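Local coordinates for twitching motility pilus retraction protein (Geobacter sulfurreducens PCA, PDB 5ZFQ), which probably hydrolyses ATP as a six-subunit motor that drives retraction of the type IV pilus, at residues Pro148-Lys162 against Ala244-Asn257. Numbering follows the deposited sequence.
Sequences PRGLILVTGPTGSGK and AETGHLCLATLHTN
Gly150 opens a parallel pairing of strand 150-155 with strand 249-254 in the core of a RecA-like ATPase sheet, and the first strand runs on into what is probably the P-loop (Walker A motif). Gly150 N bonds to His248 O, and its positive phi of 98° suits a residue without a side chain; Ala244 CB, ending helix 234-245, packs 3.6 Å from Gly150 C. Leu151 turns CD1 onto Cys250 SG at 3.7 Å, on the face it shares with Leu153 and Ala252. On the other face, toward helix 162-176, Ile152 lies side by side with Leu251, its CB against CD2. The small Ala252 receives Leu153 CD2 at 3.7 Å. Val154 N donates to Ala252 O, while Val154 O accepts from Thr253 OG1 at 3.2 Å. With chi1 at 77°, Thr155 OG1 sits between its backbone N and carbonyl carbon, where it reaches Thr256 O from above the carbonyl plane at 2.8 Å; it also bonds to Ser291 of strand 286-296. Gly156 N donates to Leu254 O, and a CB here would jam against the preceding carbonyl O and Ser160 OG. Pro157 sets CA over one face of the His255 ring (CH-pi), where Glu245 of a neighbouring subunit packs on Pro157 and bonds weakly to His255 NE2. Lys162, starting helix 162-176, bends back at chi3, bringing NZ beside Thr253 CG2 and into a 2.6 Å hydrogen bond to Gly156 O. A methionine here would probably leave Gly156 O without that donor and the loop less firmly held. NZ stands 36° out of the Gly156 carbonyl plane.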
loop_
_atom_site.group_PDB
_atom_site.type_symbol
_atom_site.label_atom_id
_atom_site.label_comp_id
_atom_site.label_asym_id
_atom_site.label_seq_id
_atom_site.Cartn_x
_atom_site.Cartn_y
_atom_site.Cartn_z
ATOM N N PRO A 148 -1.594 32.052 -28.875
ATOM C CA PRO A 148 -2.532 31.077 -29.440
ATOM C C PRO A 148 -2.376 29.673 -28.862
ATOM O O PRO A 148 -3.388 29.022 -28.625
ATOM C CB PRO A 148 -2.206 31.101 -30.934
ATOM C CG PRO A 148 -0.818 31.586 -31.023
ATOM C CD PRO A 148 -0.564 32.467 -29.842
ATOM N N ARG A 149 -1.147 29.225 -28.619
ATOM C CA ARG A 149 -0.892 27.847 -28.166
ATOM C C ARG A 149 0.006 27.778 -26.957
ATOM O O ARG A 149 0.547 28.779 -26.516
ATOM C CB ARG A 149 -0.222 27.035 -29.266
ATOM C CG ARG A 149 -1.089 26.749 -30.421
ATOM C CD ARG A 149 -0.235 26.358 -31.610
ATOM N NE ARG A 149 0.304 27.523 -32.291
ATOM C CZ ARG A 149 -0.444 28.375 -32.985
ATOM N NH1 ARG A 149 -1.770 28.202 -33.052
ATOM N NH2 ARG A 149 0.130 29.406 -33.598
ATOM N N GLY A 150 0.211 26.571 -26.464
ATOM C CA GLY A 150 1.249 26.347 -25.485
ATOM C C GLY A 150 0.783 26.319 -24.047
ATOM O O GLY A 150 -0.410 26.358 -23.749
ATOM N N LEU A 151 1.755 26.258 -23.150
ATOM C CA LEU A 151 1.491 26.179 -21.729
ATOM C C LEU A 151 1.883 27.476 -21.042
ATOM O O LEU A 151 3.001 27.966 -21.239
ATOM C CB LEU A 151 2.259 25.010 -21.127
ATOM C CG LEU A 151 2.145 24.824 -19.622
ATOM C CD1 LEU A 151 0.713 24.402 -19.180
ATOM C CD2 LEU A 151 3.197 23.806 -19.213
ATOM N N ILE A 152 0.965 28.022 -20.249
ATOM C CA ILE A 152 1.222 29.236 -19.480
ATOM C C ILE A 152 1.016 28.963 -17.992
ATOM O O ILE A 152 -0.028 28.436 -17.599
ATOM C CB ILE A 152 0.297 30.387 -19.918
ATOM C CG1 ILE A 152 0.463 30.659 -21.419
ATOM C CG2 ILE A 152 0.565 31.632 -19.100
ATOM C CD1 ILE A 152 -0.164 31.944 -21.886
ATOM N N LEU A 153 1.999 29.312 -17.163
ATOM C CA LEU A 153 1.908 29.014 -15.731
ATOM C C LEU A 153 1.803 30.257 -14.873
ATOM O O LEU A 153 2.572 31.198 -15.028
ATOM C CB LEU A 153 3.109 28.188 -15.281
ATOM C CG LEU A 153 3.205 26.841 -16.006
ATOM C CD1 LEU A 153 4.489 26.104 -15.701
ATOM C CD2 LEU A 153 1.972 26.008 -15.651
ATOM N N VAL A 154 0.820 30.268 -13.981
ATOM C CA VAL A 154 0.741 31.285 -12.942
ATOM C C VAL A 154 0.987 30.603 -11.608
ATOM O O VAL A 154 0.157 29.811 -11.161
ATOM C CB VAL A 154 -0.616 31.985 -12.912
ATOM C CG1 VAL A 154 -0.551 33.198 -11.998
ATOM C CG2 VAL A 154 -1.033 32.390 -14.306
ATOM N N THR A 155 2.128 30.879 -10.980
ATOM C CA THR A 155 2.488 30.160 -9.768
ATOM C C THR A 155 2.436 31.054 -8.557
ATOM O O THR A 155 2.443 32.273 -8.669
ATOM C CB THR A 155 3.898 29.549 -9.855
ATOM O OG1 THR A 155 4.901 30.565 -9.654
ATOM C CG2 THR A 155 4.094 28.856 -11.205
ATOM N N GLY A 156 2.407 30.441 -7.386
ATOM C CA GLY A 156 2.414 31.189 -6.149
ATOM C C GLY A 156 1.507 30.558 -5.120
ATOM O O GLY A 156 0.801 29.584 -5.412
ATOM N N PRO A 157 1.518 31.107 -3.900
ATOM C CA PRO A 157 0.580 30.581 -2.909
ATOM C C PRO A 157 -0.855 30.901 -3.322
ATOM O O PRO A 157 -1.090 31.956 -3.917
ATOM C CB PRO A 157 0.992 31.305 -1.617
ATOM C CG PRO A 157 1.644 32.577 -2.087
ATOM C CD PRO A 157 2.340 32.214 -3.374
ATOM N N THR A 158 -1.778 29.973 -3.075
ATOM C CA THR A 158 -3.199 30.294 -3.135
ATOM C C THR A 158 -3.385 31.517 -2.247
ATOM O O THR A 158 -2.974 31.505 -1.077
ATOM C CB THR A 158 -4.090 29.125 -2.643
ATOM O OG1 THR A 158 -3.725 27.926 -3.330
ATOM C CG2 THR A 158 -5.573 29.415 -2.874
ATOM N N GLY A 159 -3.933 32.589 -2.806
ATOM C CA GLY A 159 -4.074 33.821 -2.052
ATOM C C GLY A 159 -3.100 34.909 -2.464
ATOM O O GLY A 159 -3.135 36.024 -1.932
ATOM N N SER A 160 -2.226 34.593 -3.413
ATOM C CA SER A 160 -1.289 35.578 -3.941
ATOM C C SER A 160 -1.828 36.258 -5.191
ATOM O O SER A 160 -1.076 36.900 -5.924
ATOM C CB SER A 160 0.045 34.928 -4.278
ATOM O OG SER A 160 -0.077 34.132 -5.453
ATOM N N GLY A 161 -3.119 36.083 -5.458
ATOM C CA GLY A 161 -3.745 36.666 -6.635
ATOM C C GLY A 161 -3.603 35.880 -7.932
ATOM O O GLY A 161 -3.664 36.462 -9.017
ATOM N N LYS A 162 -3.430 34.566 -7.843
ATOM C CA LYS A 162 -3.404 33.758 -9.056
ATOM C C LYS A 162 -4.761 33.817 -9.751
ATOM O O LYS A 162 -4.851 34.021 -10.965
ATOM C CB LYS A 162 -3.016 32.310 -8.745
ATOM C CG LYS A 162 -1.559 32.171 -8.332
ATOM C CD LYS A 162 -1.184 30.741 -8.020
ATOM C CE LYS A 162 -1.992 30.198 -6.860
ATOM N NZ LYS A 162 -1.472 28.861 -6.462
ATOM N N ALA A 244 -1.131 21.319 -24.311
ATOM C CA ALA A 244 -0.202 22.327 -24.804
ATOM C C ALA A 244 0.544 21.868 -26.056
ATOM O O ALA A 244 0.806 22.675 -26.944
ATOM C CB ALA A 244 0.794 22.712 -23.702
ATOM N N GLU A 245 0.891 20.580 -26.115
ATOM C CA GLU A 245 1.557 19.989 -27.286
ATOM C C GLU A 245 0.686 19.915 -28.535
ATOM O O GLU A 245 1.208 19.856 -29.645
ATOM C CB GLU A 245 2.044 18.570 -26.985
ATOM C CG GLU A 245 3.499 18.426 -26.606
ATOM C CD GLU A 245 3.890 16.956 -26.452
ATOM O OE1 GLU A 245 3.461 16.340 -25.444
ATOM O OE2 GLU A 245 4.609 16.415 -27.335
ATOM N N THR A 246 -0.630 19.897 -28.342
ATOM C CA THR A 246 -1.549 19.612 -29.426
ATOM C C THR A 246 -2.417 20.808 -29.811
ATOM O O THR A 246 -3.576 20.655 -30.213
ATOM C CB THR A 246 -2.447 18.414 -29.074
ATOM O OG1 THR A 246 -3.101 18.642 -27.817
ATOM C CG2 THR A 246 -1.614 17.141 -29.006
ATOM N N GLY A 247 -1.847 22.001 -29.704
ATOM C CA GLY A 247 -2.482 23.181 -30.249
ATOM C C GLY A 247 -3.501 23.852 -29.353
ATOM O O GLY A 247 -4.197 24.772 -29.782
ATOM N N HIS A 248 -3.594 23.411 -28.107
ATOM C CA HIS A 248 -4.442 24.104 -27.158
ATOM C C HIS A 248 -3.641 25.151 -26.429
ATOM O O HIS A 248 -2.401 25.152 -26.475
ATOM C CB HIS A 248 -5.056 23.128 -26.173
ATOM C CG HIS A 248 -5.786 22.005 -26.837
ATOM N ND1 HIS A 248 -5.145 20.880 -27.311
ATOM C CD2 HIS A 248 -7.093 21.852 -27.148
ATOM C CE1 HIS A 248 -6.030 20.072 -27.868
ATOM N NE2 HIS A 248 -7.219 20.639 -27.785
ATOM N N LEU A 249 -4.347 26.074 -25.795
ATOM C CA LEU A 249 -3.707 26.937 -24.835
ATOM C C LEU A 249 -4.069 26.420 -23.438
ATOM O O LEU A 249 -5.260 26.359 -23.063
ATOM C CB LEU A 249 -4.127 28.393 -25.025
ATOM C CG LEU A 249 -3.490 29.384 -24.033
ATOM C CD1 LEU A 249 -1.987 29.558 -24.262
ATOM C CD2 LEU A 249 -4.185 30.744 -24.063
ATOM N N CYS A 250 -3.052 26.024 -22.680
ATOM C CA CYS A 250 -3.282 25.519 -21.339
ATOM C C CYS A 250 -2.843 26.526 -20.274
ATOM O O CYS A 250 -1.664 26.900 -20.200
ATOM C CB CYS A 250 -2.555 24.187 -21.142
ATOM S SG CYS A 250 -2.890 23.433 -19.524
ATOM N N LEU A 251 -3.799 26.976 -19.465
ATOM C CA LEU A 251 -3.496 27.815 -18.306
ATOM C C LEU A 251 -3.431 26.921 -17.091
ATOM O O LEU A 251 -4.315 26.084 -16.894
ATOM C CB LEU A 251 -4.555 28.907 -18.098
ATOM C CG LEU A 251 -4.717 29.827 -19.303
ATOM C CD1 LEU A 251 -5.892 30.771 -19.143
ATOM C CD2 LEU A 251 -3.404 30.590 -19.604
ATOM N N ALA A 252 -2.395 27.084 -16.278
ATOM C CA ALA A 252 -2.248 26.230 -15.115
ATOM C C ALA A 252 -1.455 26.896 -13.993
ATOM O O ALA A 252 -0.801 27.917 -14.201
ATOM C CB ALA A 252 -1.593 24.893 -15.510
ATOM N N THR A 253 -1.577 26.297 -12.831
ATOM C CA THR A 253 -1.075 26.774 -11.575
ATOM C C THR A 253 -0.144 25.814 -10.833
ATOM O O THR A 253 -0.253 24.637 -10.917
ATOM C CB THR A 253 -2.339 27.114 -10.731
ATOM O OG1 THR A 253 -2.721 28.450 -10.965
ATOM C CG2 THR A 253 -2.195 26.930 -9.271
ATOM N N LEU A 254 0.772 26.379 -10.086
ATOM C CA LEU A 254 1.687 25.664 -9.226
ATOM C C LEU A 254 1.983 26.520 -8.019
ATOM O O LEU A 254 1.990 27.720 -8.116
ATOM C CB LEU A 254 3.008 25.432 -9.932
ATOM C CG LEU A 254 3.293 24.062 -10.474
ATOM C CD1 LEU A 254 4.768 23.878 -10.664
ATOM C CD2 LEU A 254 2.786 23.064 -9.475
ATOM N N HIS A 255 2.286 25.924 -6.891
ATOM C CA HIS A 255 2.633 26.727 -5.742
ATOM C C HIS A 255 4.133 26.842 -5.633
ATOM O O HIS A 255 4.729 26.362 -4.731
ATOM C CB HIS A 255 2.046 26.186 -4.463
ATOM C CG HIS A 255 2.491 26.942 -3.255
ATOM N ND1 HIS A 255 2.101 26.616 -1.976
ATOM C CD2 HIS A 255 3.305 28.015 -3.134
ATOM C CE1 HIS A 255 2.656 27.452 -1.121
ATOM N NE2 HIS A 255 3.387 28.311 -1.802
ATOM N N THR A 256 4.731 27.478 -6.606
ATOM C CA THR A 256 6.150 27.671 -6.653
ATOM C C THR A 256 6.424 29.147 -6.652
ATOM O O THR A 256 5.636 29.950 -7.074
ATOM C CB THR A 256 6.846 26.930 -7.787
ATOM O OG1 THR A 256 6.079 27.003 -8.970
ATOM C CG2 THR A 256 7.031 25.506 -7.435
ATOM N N ASN A 257 7.585 29.528 -6.181
ATOM C CA ASN A 257 7.754 30.964 -6.012
ATOM C C ASN A 257 8.688 31.636 -7.009
ATOM O O ASN A 257 8.971 32.832 -6.888
ATOM C CB ASN A 257 8.250 31.221 -4.594
ATOM C CG ASN A 257 7.327 30.641 -3.560
ATOM O OD1 ASN A 257 7.694 29.727 -2.828
ATOM N ND2 ASN A 257 6.111 31.171 -3.494
#